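Local coordinates for protein butyrophilin subfamily 1 member A1 (Bos taurus, PDB 4HH8) that probably takes part in milk-fat droplet secretion and probably restrains T-cell activation, this piece being its extracellular pair of immunoglobulin-like domains, at residues A[46-51]-A[111-116]; A[105-110]-A[122-127]; A[158-163]-A[205-210]. The protein carries 1 engineered substitution. One frame throughout, in Å; residues are numbered along the deposited sequence.

Interaction 1. Residues A[46-51]-A[111-116]; sequences GMELRW and FFRQDE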
loop_
_atom_site.group_PDB
_atom_site.type_symbol
_atom_site.label_atom_id
_atom_site.label_comp_id
_atom_site.label_asym_id
_atom_site.label_seq_id
_atom_site.Cartn_x
_atom_site.Cartn_y
_atom_site.Cartn_z
ATOM N N GLY A 46 -3.404 28.396 12.599
ATOM C CA GLY A 46 -3.042 29.626 11.854
ATOM C C GLY A 46 -1.747 29.564 11.075
ATOM O O GLY A 46 -1.384 30.518 10.385
HETATM N N MSE A 47 -1.033 28.446 11.186
HETATM C CA MSE A 47 0.226 28.260 10.484
HETATM C C MSE A 47 -0.052 27.838 9.057
HETATM O O MSE A 47 -1.121 27.351 8.759
HETATM C CB MSE A 47 1.044 27.158 11.158
HETATM C CG MSE A 47 1.688 27.589 12.444
HETATM SE SE MSE A 47 3.041 26.285 12.996
HETATM C CE MSE A 47 4.525 26.697 11.843
ATOM N N GLU A 48 0.915 28.005 8.181
ATOM C CA GLU A 48 0.814 27.364 6.896
ATOM C C GLU A 48 1.191 25.901 7.066
ATOM O O GLU A 48 2.313 25.594 7.483
ATOM C CB GLU A 48 1.713 28.032 5.838
ATOM C CG GLU A 48 1.756 27.262 4.496
ATOM C CD GLU A 48 2.749 27.852 3.485
ATOM O OE1 GLU A 48 2.831 29.090 3.397
ATOM O OE2 GLU A 48 3.444 27.077 2.774
ATOM N N LEU A 49 0.230 25.036 6.746
ATOM C CA LEU A 49 0.365 23.573 6.739
ATOM C C LEU A 49 0.323 23.093 5.293
ATOM O O LEU A 49 -0.698 23.265 4.645
ATOM C CB LEU A 49 -0.792 22.927 7.509
ATOM C CG LEU A 49 -1.045 23.480 8.928
ATOM C CD1 LEU A 49 -2.304 22.918 9.534
ATOM C CD2 LEU A 49 0.144 23.283 9.892
ATOM N N ARG A 50 1.408 22.512 4.789
ATOM C CA ARG A 50 1.470 22.061 3.400
ATOM C C ARG A 50 1.908 20.603 3.327
ATOM O O ARG A 50 2.968 20.257 3.841
ATOM C CB ARG A 50 2.465 22.908 2.600
ATOM C CG ARG A 50 2.558 22.522 1.122
ATOM C CD ARG A 50 3.709 23.235 0.366
ATOM N NE ARG A 50 3.455 24.671 0.314
ATOM C CZ ARG A 50 2.892 25.326 -0.700
ATOM N NH1 ARG A 50 2.515 24.694 -1.814
ATOM N NH2 ARG A 50 2.697 26.637 -0.589
ATOM N N TRP A 51 1.115 19.746 2.711
ATOM C CA TRP A 51 1.611 18.408 2.385
ATOM C C TRP A 51 1.866 18.367 0.888
ATOM O O TRP A 51 1.079 18.900 0.101
ATOM C CB TRP A 51 0.595 17.339 2.775
ATOM C CG TRP A 51 0.698 16.839 4.167
ATOM C CD1 TRP A 51 1.143 15.629 4.553
ATOM C CD2 TRP A 51 0.306 17.523 5.360
ATOM N NE1 TRP A 51 1.054 15.500 5.912
ATOM C CE2 TRP A 51 0.543 16.652 6.432
ATOM C CE3 TRP A 51 -0.290 18.765 5.613
ATOM C CZ2 TRP A 51 0.267 16.987 7.757
ATOM C CZ3 TRP A 51 -0.573 19.112 6.932
ATOM C CH2 TRP A 51 -0.286 18.212 7.994
ATOM N N PHE A 111 5.085 20.258 5.652
ATOM C CA PHE A 111 5.746 21.526 5.861
ATOM C C PHE A 111 4.846 22.436 6.711
ATOM O O PHE A 111 3.663 22.600 6.407
ATOM C CB PHE A 111 5.991 22.106 4.473
ATOM C CG PHE A 111 6.624 23.457 4.455
ATOM C CD1 PHE A 111 8.016 23.592 4.528
ATOM C CD2 PHE A 111 5.847 24.595 4.259
ATOM C CE1 PHE A 111 8.607 24.848 4.463
ATOM C CE2 PHE A 111 6.415 25.854 4.196
ATOM C CZ PHE A 111 7.805 25.987 4.294
ATOM N N PHE A 112 5.422 22.992 7.777
ATOM C CA PHE A 112 4.766 23.918 8.707
ATOM C C PHE A 112 5.498 25.250 8.613
ATOM O O PHE A 112 6.703 25.268 8.781
ATOM C CB PHE A 112 4.939 23.451 10.145
ATOM C CG PHE A 112 4.088 22.300 10.530
ATOM C CD1 PHE A 112 3.147 22.438 11.534
ATOM C CD2 PHE A 112 4.246 21.062 9.933
ATOM C CE1 PHE A 112 2.362 21.354 11.919
ATOM C CE2 PHE A 112 3.452 19.984 10.300
ATOM C CZ PHE A 112 2.521 20.122 11.280
ATOM N N ARG A 113 4.781 26.351 8.385
ATOM C CA ARG A 113 5.402 27.679 8.356
ATOM C C ARG A 113 4.652 28.720 9.183
ATOM O O ARG A 113 3.433 28.847 9.069
ATOM C CB ARG A 113 5.562 28.214 6.922
ATOM C CG ARG A 113 5.755 29.776 6.865
ATOM C CD ARG A 113 5.865 30.350 5.452
ATOM N NE ARG A 113 7.117 29.915 4.852
ATOM C CZ ARG A 113 7.544 30.237 3.630
ATOM N NH1 ARG A 113 6.819 31.032 2.824
ATOM N NH2 ARG A 113 8.710 29.755 3.207
ATOM N N GLN A 114 5.399 29.459 10.003
ATOM C CA GLN A 114 4.910 30.683 10.633
ATOM C C GLN A 114 5.860 31.835 10.278
ATOM O O GLN A 114 7.026 31.839 10.676
ATOM C CB GLN A 114 4.770 30.516 12.144
ATOM C CG GLN A 114 3.698 31.408 12.761
ATOM C CD GLN A 114 3.523 31.142 14.260
ATOM O OE1 GLN A 114 4.486 31.228 15.046
ATOM N NE2 GLN A 114 2.294 30.806 14.663
ATOM N N ASP A 115 5.335 32.793 9.510
ATOM C CA ASP A 115 6.113 33.865 8.863
ATOM C C ASP A 115 7.401 33.387 8.191
ATOM O O ASP A 115 7.362 32.802 7.100
ATOM C CB ASP A 115 6.425 35.000 9.834
ATOM C CG ASP A 115 5.192 35.559 10.488
ATOM O OD1 ASP A 115 4.209 35.890 9.774
ATOM O OD2 ASP A 115 5.214 35.692 11.729
ATOM N N GLU A 116 8.528 33.641 8.857
ATOM C CA GLU A 116 9.875 33.359 8.334
ATOM C C GLU A 116 10.441 32.007 8.794
ATOM O O GLU A 116 11.445 31.515 8.250
ATOM C CB GLU A 116 10.838 34.490 8.753
ATOM C CG GLU A 116 10.551 35.034 10.177
ATOM C CD GLU A 116 11.717 35.802 10.819
ATOM O OE1 GLU A 116 12.735 36.093 10.135
ATOM O OE2 GLU A 116 11.602 36.113 12.031
#
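Phe112 and Leu49 both hold CG anti to the carbonyl carbon, and this torsion (chi1 -75° in Phe112) lays the phenyl ring and the leucine methyls on the inward face of the sheet. Leu49 CD2 rests over one face of the ring, 3.9 Å from the Phe112 centroid, as a CH-pi contact. Met47, present as selenomethionine, arrives at the ring edge, with SE close to the ring plane in a Met-aromatic contact. A bend at chi3 (78°) folds its methyl back over the partner backbone, where Met47 CE lies 3.3 Å from Arg113 C. Cys36, Leu38 and Val93 of the facing sheet pack against Phe112.

Glu48 and Arg50 share the other face with Phe111 and Arg113. Glu48 OE2 approaches the edge of the Phe111 ring, 3.5 Å from CE2, where the ring hydrogens are slightly positive. The same oxygen receives weak bonds from Arg50, its salt bridge to NE measuring 3.4 Å, while Arg50 NH1 turns to Val56 O. Glu48 OE1 has a long, weak ion pair with Arg64 NE and stands 4.5 Å from Arg113 NH1, too far for a salt bridge.

Between the two faces, the hydrogen-bonded pairs Glu48–Arg113 and Arg50–Phe111 lie either side of the non-hydrogen-bonded pair Leu49–Phe112; the four bonds are of similar length, Arg113 N to Glu48 O measuring 2.7 Å. This pairing of the C and F strands of the V-type domain therefore has two chemistries, an apolar inner side and an outer side where the surrounding arginines would probably favour the ionised form of Glu48.

Interaction 2. Residues A[105-110]-A[122-127]; sequences DGEYRC and IVHLKV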
loop_
_atom_site.group_PDB
_atom_site.type_symbol
_atom_site.label_atom_id
_atom_site.label_comp_id
_atom_site.label_asym_id
_atom_site.label_seq_id
_atom_site.Cartn_x
_atom_site.Cartn_y
_atom_site.Cartn_z
ATOM N N ASP A 105 0.675 5.678 -3.178
ATOM C CA ASP A 105 1.860 5.108 -2.506
ATOM C C ASP A 105 3.096 5.968 -2.735
ATOM O O ASP A 105 3.336 6.417 -3.854
ATOM C CB ASP A 105 2.138 3.724 -3.084
ATOM C CG ASP A 105 3.116 2.929 -2.253
ATOM O OD1 ASP A 105 2.671 2.053 -1.492
ATOM O OD2 ASP A 105 4.324 3.178 -2.351
ATOM N N GLY A 106 3.867 6.200 -1.676
ATOM C CA GLY A 106 5.124 6.926 -1.798
ATOM C C GLY A 106 5.421 7.862 -0.642
ATOM O O GLY A 106 4.793 7.806 0.420
ATOM N N GLU A 107 6.365 8.751 -0.883
ATOM C CA GLU A 107 6.896 9.670 0.125
ATOM C C GLU A 107 6.118 10.973 0.074
ATOM O O GLU A 107 5.882 11.537 -1.006
ATOM C CB GLU A 107 8.377 9.954 -0.188
ATOM C CG GLU A 107 9.080 10.840 0.842
ATOM C CD GLU A 107 10.477 11.314 0.379
ATOM O OE1 GLU A 107 11.468 10.611 0.717
ATOM O OE2 GLU A 107 10.571 12.367 -0.337
ATOM N N TYR A 108 5.741 11.471 1.237
ATOM C CA TYR A 108 5.104 12.778 1.326
ATOM C C TYR A 108 5.962 13.622 2.222
ATOM O O TYR A 108 6.678 13.088 3.075
ATOM C CB TYR A 108 3.706 12.656 1.943
ATOM C CG TYR A 108 2.722 11.977 1.046
ATOM C CD1 TYR A 108 1.726 12.723 0.377
ATOM C CD2 TYR A 108 2.780 10.597 0.825
ATOM C CE1 TYR A 108 0.800 12.102 -0.458
ATOM C CE2 TYR A 108 1.868 9.958 -0.038
ATOM C CZ TYR A 108 0.876 10.711 -0.657
ATOM O OH TYR A 108 -0.032 10.104 -1.497
ATOM N N ARG A 109 5.888 14.935 2.050
ATOM C CA ARG A 109 6.549 15.837 2.959
ATOM C C ARG A 109 5.531 16.758 3.625
ATOM O O ARG A 109 4.636 17.284 2.969
ATOM C CB ARG A 109 7.638 16.626 2.221
ATOM C CG ARG A 109 8.791 15.741 1.705
ATOM C CD ARG A 109 10.032 16.602 1.464
ATOM N NE ARG A 109 11.206 15.871 0.962
ATOM C CZ ARG A 109 12.223 15.443 1.712
ATOM N NH1 ARG A 109 12.231 15.640 3.027
ATOM N NH2 ARG A 109 13.245 14.804 1.139
ATOM N N CYS A 110 5.673 16.954 4.930
ATOM C CA CYS A 110 4.795 17.882 5.659
ATOM C C CYS A 110 5.566 19.102 6.091
ATOM O O CYS A 110 6.540 18.996 6.843
ATOM C CB CYS A 110 4.177 17.227 6.878
ATOM S SG CYS A 110 5.425 16.527 8.018
ATOM N N ILE A 122 8.972 13.964 6.871
ATOM C CA ILE A 122 8.668 13.015 5.822
ATOM C C ILE A 122 7.654 12.048 6.387
ATOM O O ILE A 122 7.797 11.623 7.524
ATOM C CB ILE A 122 9.965 12.264 5.397
ATOM C CG1 ILE A 122 10.873 13.217 4.615
ATOM C CG2 ILE A 122 9.684 10.994 4.569
ATOM C CD1 ILE A 122 12.297 12.719 4.410
ATOM N N VAL A 123 6.607 11.750 5.621
ATOM C CA VAL A 123 5.684 10.649 5.938
ATOM C C VAL A 123 5.652 9.701 4.746
ATOM O O VAL A 123 5.577 10.139 3.577
ATOM C CB VAL A 123 4.239 11.140 6.193
ATOM C CG1 VAL A 123 3.390 10.059 6.932
ATOM C CG2 VAL A 123 4.228 12.404 6.981
ATOM N N HIS A 124 5.733 8.405 5.021
ATOM C CA HIS A 124 5.698 7.431 3.956
ATOM C C HIS A 124 4.325 6.849 4.009
ATOM O O HIS A 124 3.903 6.416 5.061
ATOM C CB HIS A 124 6.764 6.335 4.126
ATOM C CG HIS A 124 8.173 6.848 4.074
ATOM N ND1 HIS A 124 8.806 7.185 2.890
ATOM C CD2 HIS A 124 9.073 7.085 5.065
ATOM C CE1 HIS A 124 10.037 7.596 3.153
ATOM N NE2 HIS A 124 10.223 7.551 4.466
ATOM N N LEU A 125 3.598 6.917 2.893
ATOM C CA LEU A 125 2.364 6.155 2.753
ATOM C C LEU A 125 2.651 4.830 2.059
ATOM O O LEU A 125 3.251 4.794 1.001
ATOM C CB LEU A 125 1.329 6.946 1.955
ATOM C CG LEU A 125 -0.003 6.205 1.868
ATOM C CD1 LEU A 125 -0.558 5.915 3.263
ATOM C CD2 LEU A 125 -0.982 6.989 1.033
ATOM N N LYS A 126 2.254 3.729 2.672
ATOM C CA LYS A 126 2.394 2.419 2.032
ATOM C C LYS A 126 1.026 1.885 1.744
ATOM O O LYS A 126 0.313 1.603 2.668
ATOM C CB LYS A 126 3.104 1.413 2.956
ATOM C CG LYS A 126 4.613 1.631 3.126
ATOM C CD LYS A 126 5.367 1.252 1.901
ATOM C CE LYS A 126 6.815 1.103 2.216
ATOM N NZ LYS A 126 7.458 0.706 0.961
ATOM N N VAL A 127 0.693 1.675 0.473
ATOM C CA VAL A 127 -0.640 1.232 0.106
ATOM C C VAL A 127 -0.622 -0.259 -0.148
ATOM O O VAL A 127 0.367 -0.779 -0.664
ATOM C CB VAL A 127 -1.207 1.967 -1.148
ATOM C CG1 VAL A 127 -2.572 1.418 -1.457
ATOM C CG2 VAL A 127 -1.216 3.507 -0.935
#
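Ile122 runs alongside the extended Arg109 chain, and its CG1 and CD1 both lie about 3.2 Å from Arg109 NH1, a tight packing contact; that nitrogen also has a long, weak ion pair with Glu120. The other branch of the isoleucine, CG2, reaches 3.8 Å from Glu107 CG and at the same time lies over a face of the His124 ring, offset toward its rim. Ile122 and Asp105, near opposite ends of the strand pair, lose the most surface to the partner segment; Tyr108 and Leu125 fill the middle.

At the far end Asp105 turns its carboxylate across to the partner strand, a direction set by chi1 of -167°. Its OD1 accepts the backbone N-H of Val127 at 2.8 Å, almost perfectly straight (177°), from the anti side and 28° out of the carboxylate plane. The side chain thus takes the part of a backbone acceptor just where the ladder of main-chain bonds stops. With an alanine here the carboxylate is gone, and the Val127 N-H is likely to lose this acceptor and the strand ends to be held less firmly.

On the inward face Tyr108 and Leu125 point the same way, with Tyr108 CE2 3.7 Å from Leu125 CB. The Val123 carbonyl oxygen lies in plane at the edge of the tyrosine ring while accepting Tyr108 N at 2.7 Å. Tyr108 OH closes back onto Asp104 O, and Cys110 forms the intersheet disulfide with Cys36. The D-x-G-x-Y-x-C sequence of Asp104 to Cys110, its tyrosine corner and the antiparallel F–G hairpin are characteristic of immunoglobulin-fold domains, here of the V-set type.

Interaction 3. Residues A[158-163]-A[205-210]; sequences EPQVQW and AIRNLL. Engineered in segment 205-210: Ala205 (natural residue Cys).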
loop_
_atom_site.group_PDB
_atom_site.type_symbol
_atom_site.label_atom_id
_atom_site.label_comp_id
_atom_site.label_asym_id
_atom_site.label_seq_id
_atom_site.Cartn_x
_atom_site.Cartn_y
_atom_site.Cartn_z
ATOM N N GLU A 158 3.384 -6.000 -5.498
ATOM C CA GLU A 158 3.649 -7.339 -5.996
ATOM C C GLU A 158 3.486 -8.347 -4.845
ATOM O O GLU A 158 4.149 -8.229 -3.820
ATOM C CB GLU A 158 5.070 -7.425 -6.572
ATOM C CG GLU A 158 5.289 -6.605 -7.871
ATOM C CD GLU A 158 5.711 -5.120 -7.627
ATOM O OE1 GLU A 158 5.490 -4.540 -6.541
ATOM O OE2 GLU A 158 6.305 -4.527 -8.530
ATOM N N PRO A 159 2.608 -9.333 -5.014
ATOM C CA PRO A 159 2.369 -10.358 -3.995
ATOM C C PRO A 159 3.352 -11.558 -4.166
ATOM O O PRO A 159 3.920 -11.764 -5.247
ATOM C CB PRO A 159 0.926 -10.790 -4.310
ATOM C CG PRO A 159 0.931 -10.726 -5.854
ATOM C CD PRO A 159 1.699 -9.497 -6.180
ATOM N N GLN A 160 3.553 -12.323 -3.105
ATOM C CA GLN A 160 4.464 -13.452 -3.128
ATOM C C GLN A 160 3.635 -14.697 -3.313
ATOM O O GLN A 160 2.514 -14.771 -2.819
ATOM C CB GLN A 160 5.250 -13.502 -1.803
ATOM C CG GLN A 160 5.906 -14.874 -1.381
ATOM C CD GLN A 160 6.439 -14.839 0.070
ATOM O OE1 GLN A 160 5.873 -15.445 0.972
ATOM N NE2 GLN A 160 7.492 -14.083 0.291
ATOM N N VAL A 161 4.178 -15.650 -4.062
ATOM C CA VAL A 161 3.560 -16.929 -4.308
ATOM C C VAL A 161 4.377 -17.987 -3.539
ATOM O O VAL A 161 5.580 -17.960 -3.593
ATOM C CB VAL A 161 3.606 -17.274 -5.799
ATOM C CG1 VAL A 161 2.956 -18.611 -6.065
ATOM C CG2 VAL A 161 2.918 -16.153 -6.689
ATOM N N GLN A 162 3.719 -18.914 -2.838
ATOM C CA GLN A 162 4.417 -19.996 -2.158
ATOM C C GLN A 162 3.669 -21.293 -2.459
ATOM O O GLN A 162 2.470 -21.374 -2.263
ATOM C CB GLN A 162 4.533 -19.688 -0.636
ATOM C CG GLN A 162 4.870 -20.866 0.311
ATOM C CD GLN A 162 4.337 -20.650 1.789
ATOM O OE1 GLN A 162 3.107 -20.545 2.047
ATOM N NE2 GLN A 162 5.263 -20.610 2.740
ATOM N N TRP A 163 4.363 -22.283 -2.981
ATOM C CA TRP A 163 3.797 -23.618 -3.139
ATOM C C TRP A 163 4.245 -24.506 -1.996
ATOM O O TRP A 163 5.403 -24.475 -1.617
ATOM C CB TRP A 163 4.271 -24.270 -4.435
ATOM C CG TRP A 163 3.901 -23.523 -5.653
ATOM C CD1 TRP A 163 4.602 -22.492 -6.237
ATOM C CD2 TRP A 163 2.741 -23.722 -6.443
ATOM N NE1 TRP A 163 3.955 -22.059 -7.353
ATOM C CE2 TRP A 163 2.798 -22.790 -7.501
ATOM C CE3 TRP A 163 1.659 -24.628 -6.384
ATOM C CZ2 TRP A 163 1.836 -22.742 -8.504
ATOM C CZ3 TRP A 163 0.681 -24.571 -7.395
ATOM C CH2 TRP A 163 0.782 -23.618 -8.430
ATOM N N ALA A 205 -0.132 -20.422 -1.994
ATOM C CA ALA A 205 -0.483 -19.312 -1.140
ATOM C C ALA A 205 -0.042 -18.049 -1.813
ATOM O O ALA A 205 1.068 -17.987 -2.335
ATOM C CB ALA A 205 0.181 -19.423 0.252
ATOM N N ILE A 206 -0.907 -17.041 -1.802
ATOM C CA ILE A 206 -0.544 -15.759 -2.295
ATOM C C ILE A 206 -0.489 -14.835 -1.090
ATOM O O ILE A 206 -1.473 -14.707 -0.375
ATOM C CB ILE A 206 -1.618 -15.168 -3.306
ATOM C CG1 ILE A 206 -2.003 -16.172 -4.420
ATOM C CG2 ILE A 206 -1.137 -13.899 -3.881
ATOM C CD1 ILE A 206 -0.880 -16.583 -5.345
ATOM N N ARG A 207 0.609 -14.130 -0.894
ATOM C CA ARG A 207 0.714 -13.344 0.315
ATOM C C ARG A 207 1.030 -11.906 0.030
ATOM O O ARG A 207 1.955 -11.619 -0.712
ATOM C CB ARG A 207 1.839 -13.956 1.182
ATOM C CG ARG A 207 2.017 -13.283 2.541
ATOM C CD ARG A 207 3.044 -14.049 3.366
ATOM N NE ARG A 207 3.312 -13.404 4.646
ATOM C CZ ARG A 207 2.612 -13.622 5.755
ATOM N NH1 ARG A 207 1.565 -14.456 5.745
ATOM N NH2 ARG A 207 2.955 -13.004 6.871
ATOM N N ASN A 208 0.296 -10.999 0.657
ATOM C CA ASN A 208 0.689 -9.603 0.695
ATOM C C ASN A 208 1.647 -9.400 1.887
ATOM O O ASN A 208 1.205 -9.374 3.043
ATOM C CB ASN A 208 -0.556 -8.741 0.814
ATOM C CG ASN A 208 -0.287 -7.283 0.648
ATOM O OD1 ASN A 208 0.604 -6.757 1.279
ATOM N ND2 ASN A 208 -1.084 -6.591 -0.205
ATOM N N LEU A 209 2.939 -9.228 1.592
ATOM C CA LEU A 209 4.023 -9.105 2.600
ATOM C C LEU A 209 3.936 -7.840 3.464
ATOM O O LEU A 209 4.321 -7.844 4.616
ATOM C CB LEU A 209 5.383 -9.131 1.913
ATOM C CG LEU A 209 5.604 -10.419 1.122
ATOM C CD1 LEU A 209 6.959 -10.352 0.464
ATOM C CD2 LEU A 209 5.555 -11.547 2.098
ATOM N N LEU A 210 3.368 -6.789 2.896
ATOM C CA LEU A 210 3.150 -5.532 3.559
ATOM C C LEU A 210 2.056 -5.612 4.641
ATOM O O LEU A 210 2.231 -5.095 5.758
ATOM C CB LEU A 210 2.775 -4.526 2.483
ATOM C CG LEU A 210 2.847 -3.037 2.733
ATOM C CD1 LEU A 210 4.155 -2.624 3.470
ATOM C CD2 LEU A 210 2.741 -2.368 1.365
HETATM O O HOH W 1 3.740 -8.081 -1.105
#
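Gln160 and Arg207 pair across the C and F strands of the second immunoglobulin-like domain, beside the Cys150–Cys204 disulfide. Four backbone hydrogen bonds join the antiparallel strands. Two link Gln160 with Arg207, that from Gln160 N to Arg207 O measuring 3.0 Å and running nearly straight (174°), and two more link Gln162 with Ala205. In the non-hydrogen-bonded pair between them, Ile206 CA and Val161 CA each direct a C-H at a carbonyl oxygen of the partner strand.

Apolar contacts line the inward face. Ile206 holds CG1 anti to the carbonyl carbon (chi1 -50°), which sends CD1 alongside Val161 CG2 and turns CG2 to Pro159 CB, 3.8 Å away. Val188 and Ala190 of the facing sheet pack on Val161, and Cys150 and Trp155 on Ile206.

Polar side chains occupy the other face. Those of Gln160 and Arg207 extend side by side with amide and guanidinium planes only 24° apart, touching through Gln160 OE1 and Arg207 CD; the charge of Arg207 is met by a salt bridge to Glu214. Leu209 crosses Gln160 at about a right angle, its CD2 3.7 Å from Gln160 NE2. Gln162 OE1 rests 3.6 Å from CB of the engineered Ala205.

Beyond the last backbone bond, a water continues the link between the two segments, donating to Glu158 O at 2.7 Å and accepting from Leu209 N at 3.0 Å.

Overall arrangement
Interactions 1 and 2 use successive parts of strand 106-114, which pairs with strand 48-52 in the first and with strand 117-128 in the second; they meet where Trp51 NE1 packs 3.7 Å from Cys110 CB. Interaction 3 is the second domain's counterpart of interaction 1, its centre about 41 Å away. All three are partly buried, with an apolar inner face. Aromatic and selenium contacts fill that of interaction 1, a tyrosine with aliphatic neighbours and the disulfide that of interaction 2, and aliphatic groups that of interaction 3. The outer face is charged in interaction 1, mixed in interaction 2, and carries amides beside one arginine in interaction 3. Interactions 2 and 3 touch through Val127 and Leu210.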